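Local coordinates for protein Two-component system sensor histidine kinase (Bacteroides thetaiotaomicron, PDB 3OTT) that probably senses saccharides outside the cell, as the extracellular propeller and sandwich part of a membrane protein thought to be a histidine kinase regulating transcription, at residues 419-427 / 473-481; 461-470 / 496-507. One frame throughout, in Å; residues are numbered along the deposited sequence.

Contact 1: residues 419-427 / 473-481; sequences NWTYYIFED and FINQIIPDN
Phe425 and Pro479 pack closely between two strands that run almost in parallel, their axes 5.6 Å apart at an angle of 6°. No hydrogen bond crosses, so the contact is held by side chains. Pro479 CD stands over the centre of the Phe425 ring, 3.5 Å from its centroid, a CH-pi contact, while Ile477 CB lies at the ring edge, in its plane, with CG1 3.7 Å from Phe425 CE1. Phe425 CG lies between its backbone N and carbonyl carbon (chi1 71°), which turns the ring into the space between the strands. Next along, Tyr423 offers one face to Gln476 CG, which is displaced toward the rim and 3.7 Å from the ring centroid; Ile477 O meets the same ring at its edge. With alanine in place of Tyr423, Gln476 CG and the stacked His377 would probably lose the ring they rest on, and a gap would open beside Ile478 CD1. Toward Tyr422 the packing is looser: little beyond CB, 3.4 Å from Asn475 O, touches the other strand, and the partly exposed side chain continues toward Arg131 of the second subunit. Each strand has a classic beta bulge, Tyr422 and Tyr423 opposite Ser435, Asn475 and Gln476 opposite Leu488. Beyond them strands 431-436 and 485-489 continue the two propeller blades, while His377 of strand 375-380, in the preceding blade, stacks on Tyr423.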
# COMPACT_ATOMS: atom_id res chain seq x y z
N ASN B 419 -3.51 -18.67 -28.44
CA ASN B 419 -3.16 -17.40 -27.77
C ASN B 419 -4.22 -16.86 -26.82
O ASN B 419 -3.90 -16.46 -25.70
CB ASN B 419 -2.89 -16.30 -28.81
CG ASN B 419 -1.54 -16.46 -29.48
OD1 ASN B 419 -0.69 -17.28 -29.05
ND2 ASN B 419 -1.33 -15.69 -30.57
N TRP B 420 -5.47 -16.84 -27.29
CA TRP B 420 -6.60 -16.41 -26.49
C TRP B 420 -7.42 -17.59 -26.00
O TRP B 420 -8.37 -17.98 -26.65
CB TRP B 420 -7.47 -15.42 -27.29
CG TRP B 420 -6.73 -14.14 -27.67
CD1 TRP B 420 -5.53 -13.69 -27.14
CD2 TRP B 420 -7.14 -13.15 -28.62
NE1 TRP B 420 -5.20 -12.49 -27.71
CE2 TRP B 420 -6.17 -12.12 -28.60
CE3 TRP B 420 -8.27 -13.02 -29.47
CZ2 TRP B 420 -6.27 -10.97 -29.43
CZ3 TRP B 420 -8.37 -11.87 -30.29
CH2 TRP B 420 -7.37 -10.86 -30.26
N THR B 421 -7.08 -18.14 -24.85
CA THR B 421 -7.74 -19.30 -24.26
C THR B 421 -8.77 -18.95 -23.21
O THR B 421 -8.45 -18.18 -22.30
CB THR B 421 -6.67 -20.29 -23.67
OG1 THR B 421 -5.93 -20.82 -24.79
CG2 THR B 421 -7.39 -21.52 -22.99
N TYR B 422 -9.99 -19.49 -23.33
CA TYR B 422 -11.11 -19.12 -22.44
C TYR B 422 -11.45 -20.18 -21.44
O TYR B 422 -11.94 -19.83 -20.38
CB TYR B 422 -12.44 -18.76 -23.20
CG TYR B 422 -12.38 -17.33 -23.72
CD1 TYR B 422 -11.37 -16.94 -24.62
CD2 TYR B 422 -13.27 -16.35 -23.25
CE1 TYR B 422 -11.26 -15.61 -25.08
CE2 TYR B 422 -13.16 -15.00 -23.72
CZ TYR B 422 -12.16 -14.65 -24.63
OH TYR B 422 -12.05 -13.37 -25.10
N TYR B 423 -11.21 -21.46 -21.78
CA TYR B 423 -11.64 -22.56 -20.93
C TYR B 423 -10.85 -23.81 -21.26
O TYR B 423 -10.42 -24.03 -22.43
CB TYR B 423 -13.16 -22.83 -21.13
CG TYR B 423 -13.97 -23.09 -19.89
CD1 TYR B 423 -14.23 -22.05 -18.97
CD2 TYR B 423 -14.51 -24.34 -19.63
CE1 TYR B 423 -14.99 -22.26 -17.81
CE2 TYR B 423 -15.27 -24.56 -18.46
CZ TYR B 423 -15.51 -23.50 -17.58
OH TYR B 423 -16.23 -23.72 -16.44
N ILE B 424 -10.70 -24.65 -20.25
CA ILE B 424 -9.96 -25.89 -20.36
C ILE B 424 -10.54 -26.92 -19.45
O ILE B 424 -11.00 -26.57 -18.35
CB ILE B 424 -8.51 -25.67 -19.99
CG1 ILE B 424 -7.74 -26.99 -19.92
CG2 ILE B 424 -8.41 -25.09 -18.64
CD1 ILE B 424 -6.24 -26.75 -20.12
N PHE B 425 -10.55 -28.17 -19.90
CA PHE B 425 -10.77 -29.32 -19.00
C PHE B 425 -10.06 -30.54 -19.54
O PHE B 425 -9.67 -30.55 -20.69
CB PHE B 425 -12.30 -29.62 -18.75
CG PHE B 425 -13.04 -30.20 -19.97
CD1 PHE B 425 -13.79 -29.36 -20.83
CD2 PHE B 425 -13.00 -31.55 -20.25
CE1 PHE B 425 -14.49 -29.86 -21.93
CE2 PHE B 425 -13.70 -32.11 -21.40
CZ PHE B 425 -14.44 -31.25 -22.23
N GLU B 426 -9.94 -31.59 -18.71
CA GLU B 426 -9.34 -32.85 -19.15
C GLU B 426 -10.44 -33.93 -19.23
O GLU B 426 -11.24 -34.03 -18.31
CB GLU B 426 -8.18 -33.31 -18.24
CG GLU B 426 -7.52 -34.67 -18.77
CD GLU B 426 -6.50 -35.40 -17.81
OE1 GLU B 426 -6.04 -34.84 -16.81
OE2 GLU B 426 -6.16 -36.59 -18.07
N ASP B 427 -10.50 -34.69 -20.34
CA ASP B 427 -11.49 -35.74 -20.43
C ASP B 427 -11.02 -36.99 -19.71
O ASP B 427 -10.01 -36.95 -19.02
CB ASP B 427 -11.94 -36.02 -21.88
CG ASP B 427 -10.83 -36.59 -22.77
OD1 ASP B 427 -9.77 -37.04 -22.29
OD2 ASP B 427 -11.04 -36.60 -24.02
N PHE B 473 -15.64 -18.27 -31.81
CA PHE B 473 -15.52 -17.70 -30.46
C PHE B 473 -16.25 -18.52 -29.43
O PHE B 473 -17.50 -18.44 -29.26
CB PHE B 473 -15.98 -16.24 -30.41
CG PHE B 473 -15.84 -15.55 -31.72
CD1 PHE B 473 -14.73 -14.72 -31.98
CD2 PHE B 473 -16.78 -15.78 -32.74
CE1 PHE B 473 -14.57 -14.10 -33.22
CE2 PHE B 473 -16.64 -15.17 -33.99
CZ PHE B 473 -15.53 -14.31 -34.23
N ILE B 474 -15.45 -19.26 -28.70
CA ILE B 474 -16.00 -20.22 -27.76
C ILE B 474 -15.71 -19.81 -26.31
O ILE B 474 -14.55 -19.60 -25.95
CB ILE B 474 -15.55 -21.62 -28.12
CG1 ILE B 474 -16.28 -22.06 -29.40
CG2 ILE B 474 -16.10 -22.61 -27.14
CD1 ILE B 474 -15.63 -21.89 -30.61
N ASN B 475 -16.75 -19.63 -25.51
CA ASN B 475 -16.60 -19.18 -24.14
C ASN B 475 -16.29 -20.30 -23.15
O ASN B 475 -15.41 -20.11 -22.35
CB ASN B 475 -17.80 -18.34 -23.63
CG ASN B 475 -17.73 -16.80 -24.05
OD1 ASN B 475 -17.38 -16.45 -25.18
ND2 ASN B 475 -18.13 -15.92 -23.12
N GLN B 476 -17.06 -21.39 -23.13
CA GLN B 476 -16.99 -22.49 -22.13
C GLN B 476 -17.38 -23.83 -22.79
O GLN B 476 -18.31 -23.89 -23.62
CB GLN B 476 -18.01 -22.31 -21.00
CG GLN B 476 -17.68 -21.31 -19.94
CD GLN B 476 -18.89 -20.49 -19.51
OE1 GLN B 476 -19.46 -19.76 -20.30
NE2 GLN B 476 -19.26 -20.60 -18.27
N ILE B 477 -16.69 -24.88 -22.39
CA ILE B 477 -16.93 -26.20 -22.93
C ILE B 477 -17.06 -27.07 -21.68
O ILE B 477 -16.21 -26.99 -20.81
CB ILE B 477 -15.79 -26.65 -23.89
CG1 ILE B 477 -14.39 -26.42 -23.27
CG2 ILE B 477 -15.85 -25.89 -25.21
CD1 ILE B 477 -13.18 -26.89 -24.12
N ILE B 478 -18.12 -27.89 -21.59
CA ILE B 478 -18.40 -28.70 -20.40
C ILE B 478 -18.78 -30.17 -20.73
O ILE B 478 -19.71 -30.42 -21.52
CB ILE B 478 -19.45 -27.99 -19.50
CG1 ILE B 478 -19.04 -26.50 -19.34
CG2 ILE B 478 -19.61 -28.73 -18.14
CD1 ILE B 478 -19.28 -25.86 -18.06
N PRO B 479 -18.03 -31.16 -20.17
CA PRO B 479 -18.48 -32.54 -20.34
C PRO B 479 -19.78 -32.83 -19.59
O PRO B 479 -20.05 -32.27 -18.55
CB PRO B 479 -17.32 -33.40 -19.75
CG PRO B 479 -16.63 -32.50 -18.77
CD PRO B 479 -16.81 -31.06 -19.35
N ASP B 480 -20.58 -33.69 -20.19
CA ASP B 480 -21.72 -34.43 -19.63
C ASP B 480 -21.32 -35.52 -18.70
O ASP B 480 -20.14 -35.82 -18.60
CB ASP B 480 -22.32 -35.27 -20.80
CG ASP B 480 -23.58 -34.75 -21.22
OD1 ASP B 480 -24.09 -33.96 -20.38
OD2 ASP B 480 -24.03 -35.06 -22.33
N ASN B 481 -22.33 -36.19 -18.14
CA ASN B 481 -22.16 -37.52 -17.60
C ASN B 481 -22.71 -38.53 -18.56
O ASN B 481 -23.03 -39.62 -18.16
CB ASN B 481 -22.90 -37.70 -16.26
CG ASN B 481 -22.42 -36.73 -15.21
OD1 ASN B 481 -23.23 -36.17 -14.46
ND2 ASN B 481 -21.11 -36.51 -15.14

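Contact 2: residues 461-470 / 496-507; sequences QNYSVHNGLS and DKINPRTREVTK
Gly468 and Val505 bring the two backbones closest, CA to CA 5.3 Å, where the loop following strand 461-463 passes the outermost strand 504-507. Gly468 has backbone angles (phi 124°) at which a CB would jam against the preceding carbonyl, and here it would also strike Val505 CG2. Deeper in, the Tyr463 ring is sandwiched: Ile498 CD1 lies over the centre of one face, and Arg503 NH2 stands 3.4 Å above the opposite one in an off-centre cation-pi contact. The guanidinium is steeply inclined to the ring, and its rotation is fixed by NH2 bonding to Asn462 O at 3.1 Å and by a weak but straight bond from NE to Tyr463 OH. The Gln461 amide stacks on the guanidinium, and Asn467 ND2 adds a second bond to Asn462 O. At the other end, Asp496 OD2 receives Ser470 N at 2.9 Å, and the Ser470 hydroxyl reaches the same carboxylate while accepting from Lys507 NZ (2.7 Å to OG). Lys507 is also held by Lys493 O and Asn492 OD1. Such an outer strand, running on into a loop that packs against the adjoining four-stranded sheet, is typical of the blade-to-blade crossing in a beta-propeller.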
# COMPACT_ATOMS: atom_id res chain seq x y z
N GLN B 461 -6.46 -32.71 -32.66
CA GLN B 461 -7.78 -32.43 -33.22
C GLN B 461 -8.10 -30.98 -33.03
O GLN B 461 -7.65 -30.35 -32.04
CB GLN B 461 -8.91 -33.25 -32.54
CG GLN B 461 -8.82 -34.80 -32.69
CD GLN B 461 -10.03 -35.60 -32.06
OE1 GLN B 461 -10.57 -35.23 -31.02
NE2 GLN B 461 -10.44 -36.68 -32.71
N ASN B 462 -8.96 -30.47 -33.91
CA ASN B 462 -9.46 -29.08 -33.77
C ASN B 462 -10.89 -29.10 -34.21
O ASN B 462 -11.26 -29.82 -35.13
CB ASN B 462 -8.55 -28.08 -34.55
CG ASN B 462 -9.13 -26.62 -34.64
OD1 ASN B 462 -9.56 -26.18 -35.73
ND2 ASN B 462 -9.12 -25.88 -33.51
N TYR B 463 -11.77 -28.42 -33.48
CA TYR B 463 -13.16 -28.28 -33.91
C TYR B 463 -13.33 -26.82 -34.35
O TYR B 463 -12.95 -25.92 -33.60
CB TYR B 463 -14.13 -28.61 -32.75
CG TYR B 463 -14.31 -30.09 -32.50
CD1 TYR B 463 -13.58 -30.76 -31.51
CD2 TYR B 463 -15.20 -30.85 -33.28
CE1 TYR B 463 -13.74 -32.14 -31.30
CE2 TYR B 463 -15.33 -32.21 -33.10
CZ TYR B 463 -14.60 -32.85 -32.10
OH TYR B 463 -14.80 -34.19 -31.93
N SER B 464 -13.95 -26.58 -35.51
CA SER B 464 -14.13 -25.21 -35.98
C SER B 464 -15.40 -25.04 -36.86
O SER B 464 -16.16 -26.00 -37.04
CB SER B 464 -12.94 -24.84 -36.82
OG SER B 464 -12.97 -25.60 -38.00
N VAL B 465 -15.57 -23.86 -37.46
CA VAL B 465 -16.67 -23.63 -38.40
C VAL B 465 -16.65 -24.61 -39.59
O VAL B 465 -17.70 -24.86 -40.16
CB VAL B 465 -16.79 -22.12 -38.85
CG1 VAL B 465 -17.96 -21.90 -39.76
CG2 VAL B 465 -17.08 -21.27 -37.71
N HIS B 466 -15.48 -25.16 -39.96
CA HIS B 466 -15.38 -26.12 -41.07
C HIS B 466 -15.79 -27.58 -40.76
O HIS B 466 -16.16 -28.32 -41.66
CB HIS B 466 -13.96 -26.11 -41.69
CG HIS B 466 -13.53 -24.75 -42.17
ND1 HIS B 466 -12.45 -24.09 -41.64
CD2 HIS B 466 -14.09 -23.91 -43.07
CE1 HIS B 466 -12.33 -22.90 -42.22
NE2 HIS B 466 -13.32 -22.77 -43.08
N ASN B 467 -15.75 -27.99 -39.51
CA ASN B 467 -16.18 -29.36 -39.20
C ASN B 467 -17.33 -29.46 -38.15
O ASN B 467 -17.40 -30.43 -37.40
CB ASN B 467 -14.95 -30.26 -38.87
CG ASN B 467 -14.24 -29.83 -37.60
OD1 ASN B 467 -14.73 -28.95 -36.90
ND2 ASN B 467 -13.09 -30.43 -37.31
N GLY B 468 -18.25 -28.48 -38.14
CA GLY B 468 -19.53 -28.59 -37.44
C GLY B 468 -19.82 -27.49 -36.41
O GLY B 468 -20.96 -27.28 -36.08
N LEU B 469 -18.82 -26.79 -35.90
CA LEU B 469 -19.14 -25.69 -34.95
C LEU B 469 -19.93 -24.56 -35.57
O LEU B 469 -19.85 -24.33 -36.77
CB LEU B 469 -17.92 -25.10 -34.28
CG LEU B 469 -17.20 -25.90 -33.24
CD1 LEU B 469 -16.14 -25.00 -32.68
CD2 LEU B 469 -18.20 -26.32 -32.20
N SER B 470 -20.69 -23.89 -34.73
CA SER B 470 -21.55 -22.75 -35.08
C SER B 470 -20.81 -21.45 -35.20
O SER B 470 -21.42 -20.45 -35.59
CB SER B 470 -22.62 -22.58 -33.98
OG SER B 470 -23.51 -23.72 -33.95
N ASP B 496 -23.90 -25.87 -28.64
CA ASP B 496 -23.50 -26.94 -29.52
C ASP B 496 -23.22 -28.15 -28.64
O ASP B 496 -22.84 -27.98 -27.47
CB ASP B 496 -22.27 -26.53 -30.37
CG ASP B 496 -22.66 -25.68 -31.64
OD1 ASP B 496 -23.86 -25.47 -31.90
OD2 ASP B 496 -21.77 -25.21 -32.40
N LYS B 497 -23.47 -29.33 -29.19
CA LYS B 497 -23.24 -30.60 -28.52
C LYS B 497 -22.29 -31.39 -29.40
O LYS B 497 -22.59 -31.64 -30.57
CB LYS B 497 -24.53 -31.38 -28.29
CG LYS B 497 -24.28 -32.80 -27.69
CD LYS B 497 -25.53 -33.68 -27.38
CE LYS B 497 -26.24 -34.18 -28.63
NZ LYS B 497 -25.74 -35.46 -29.07
N ILE B 498 -21.11 -31.70 -28.85
CA ILE B 498 -20.15 -32.55 -29.51
C ILE B 498 -20.15 -34.01 -28.97
O ILE B 498 -20.08 -34.26 -27.75
CB ILE B 498 -18.73 -32.02 -29.36
CG1 ILE B 498 -18.63 -30.62 -29.90
CG2 ILE B 498 -17.72 -32.94 -30.11
CD1 ILE B 498 -17.33 -30.01 -29.63
N ASN B 499 -20.22 -34.96 -29.87
CA ASN B 499 -20.01 -36.34 -29.52
C ASN B 499 -18.57 -36.61 -29.94
O ASN B 499 -18.28 -36.73 -31.12
CB ASN B 499 -21.01 -37.25 -30.20
CG ASN B 499 -20.76 -38.72 -29.93
OD1 ASN B 499 -19.61 -39.15 -29.79
ND2 ASN B 499 -21.85 -39.52 -29.88
N PRO B 500 -17.65 -36.64 -28.98
CA PRO B 500 -16.23 -36.74 -29.22
C PRO B 500 -15.81 -38.03 -29.93
O PRO B 500 -14.75 -38.05 -30.53
CB PRO B 500 -15.62 -36.70 -27.80
CG PRO B 500 -16.70 -37.07 -26.90
CD PRO B 500 -18.00 -36.80 -27.57
N ARG B 501 -16.63 -39.09 -29.86
CA ARG B 501 -16.30 -40.39 -30.45
C ARG B 501 -16.58 -40.42 -31.94
O ARG B 501 -15.76 -40.92 -32.69
CB ARG B 501 -17.04 -41.52 -29.72
CG ARG B 501 -16.49 -41.79 -28.26
CD ARG B 501 -17.49 -42.54 -27.33
NE ARG B 501 -18.90 -42.12 -27.51
CZ ARG B 501 -19.49 -41.10 -26.89
NH1 ARG B 501 -18.82 -40.35 -26.01
NH2 ARG B 501 -20.76 -40.83 -27.15
N THR B 502 -17.71 -39.87 -32.38
CA THR B 502 -18.05 -39.79 -33.81
C THR B 502 -17.64 -38.42 -34.39
O THR B 502 -17.53 -38.25 -35.60
CB THR B 502 -19.58 -39.95 -34.02
OG1 THR B 502 -20.25 -39.04 -33.16
CG2 THR B 502 -20.07 -41.39 -33.68
N ARG B 503 -17.46 -37.43 -33.52
CA ARG B 503 -17.06 -36.10 -33.90
C ARG B 503 -18.25 -35.32 -34.46
O ARG B 503 -18.07 -34.24 -35.04
CB ARG B 503 -15.91 -36.11 -34.91
CG ARG B 503 -14.64 -36.80 -34.39
CD ARG B 503 -13.43 -36.24 -35.11
NE ARG B 503 -13.19 -34.86 -34.67
CZ ARG B 503 -12.41 -33.96 -35.29
NH1 ARG B 503 -11.78 -34.27 -36.43
NH2 ARG B 503 -12.29 -32.74 -34.76
N GLU B 504 -19.44 -35.89 -34.31
CA GLU B 504 -20.65 -35.21 -34.71
C GLU B 504 -20.92 -34.00 -33.78
O GLU B 504 -20.78 -34.10 -32.53
CB GLU B 504 -21.83 -36.18 -34.64
CG GLU B 504 -23.08 -35.60 -35.32
CD GLU B 504 -24.39 -36.38 -35.04
OE1 GLU B 504 -24.39 -37.65 -35.07
OE2 GLU B 504 -25.42 -35.70 -34.83
N VAL B 505 -21.32 -32.90 -34.40
CA VAL B 505 -21.71 -31.66 -33.74
C VAL B 505 -23.16 -31.31 -34.00
O VAL B 505 -23.57 -31.15 -35.15
CB VAL B 505 -20.85 -30.47 -34.21
CG1 VAL B 505 -21.07 -29.25 -33.30
CG2 VAL B 505 -19.34 -30.89 -34.24
N THR B 506 -23.95 -31.15 -32.94
CA THR B 506 -25.34 -30.79 -33.11
C THR B 506 -25.65 -29.43 -32.40
O THR B 506 -25.18 -29.20 -31.29
CB THR B 506 -26.25 -31.87 -32.54
OG1 THR B 506 -25.80 -33.15 -32.97
CG2 THR B 506 -27.70 -31.66 -33.07
N LYS B 507 -26.47 -28.59 -33.02
CA LYS B 507 -26.87 -27.32 -32.44
C LYS B 507 -28.19 -27.51 -31.79
O LYS B 507 -29.12 -27.80 -32.50
CB LYS B 507 -27.02 -26.23 -33.51
CG LYS B 507 -27.57 -24.90 -32.97
CD LYS B 507 -27.79 -23.86 -34.10
CE LYS B 507 -26.50 -23.18 -34.53
NZ LYS B 507 -25.89 -22.49 -33.37

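Overall arrangement
Both contacts join the same two neighbouring propeller blades, and both are partly buried. Contact 1 packs their first strands, 421-426 and 474-479, side by side, mainly through rings, isoleucines and a proline, and none of its touching residues is exposed. Contact 2 lies nearer the surface, with Gly468 and Lys507 exposed, and brings the last strand of one blade and the loop leading out of it against the last two strands of the next. There the chemistry turns polar, with a bonded arginine and a serine-carboxylate-lysine cluster around a smaller apolar centre. The two meet where Ile474 CD1 packs 3.8 Å from Leu469 CD1, and a short link joins segment 461-470 to segment 473-481. Contact 1 also comes near the second subunit, which contact 2 does not touch.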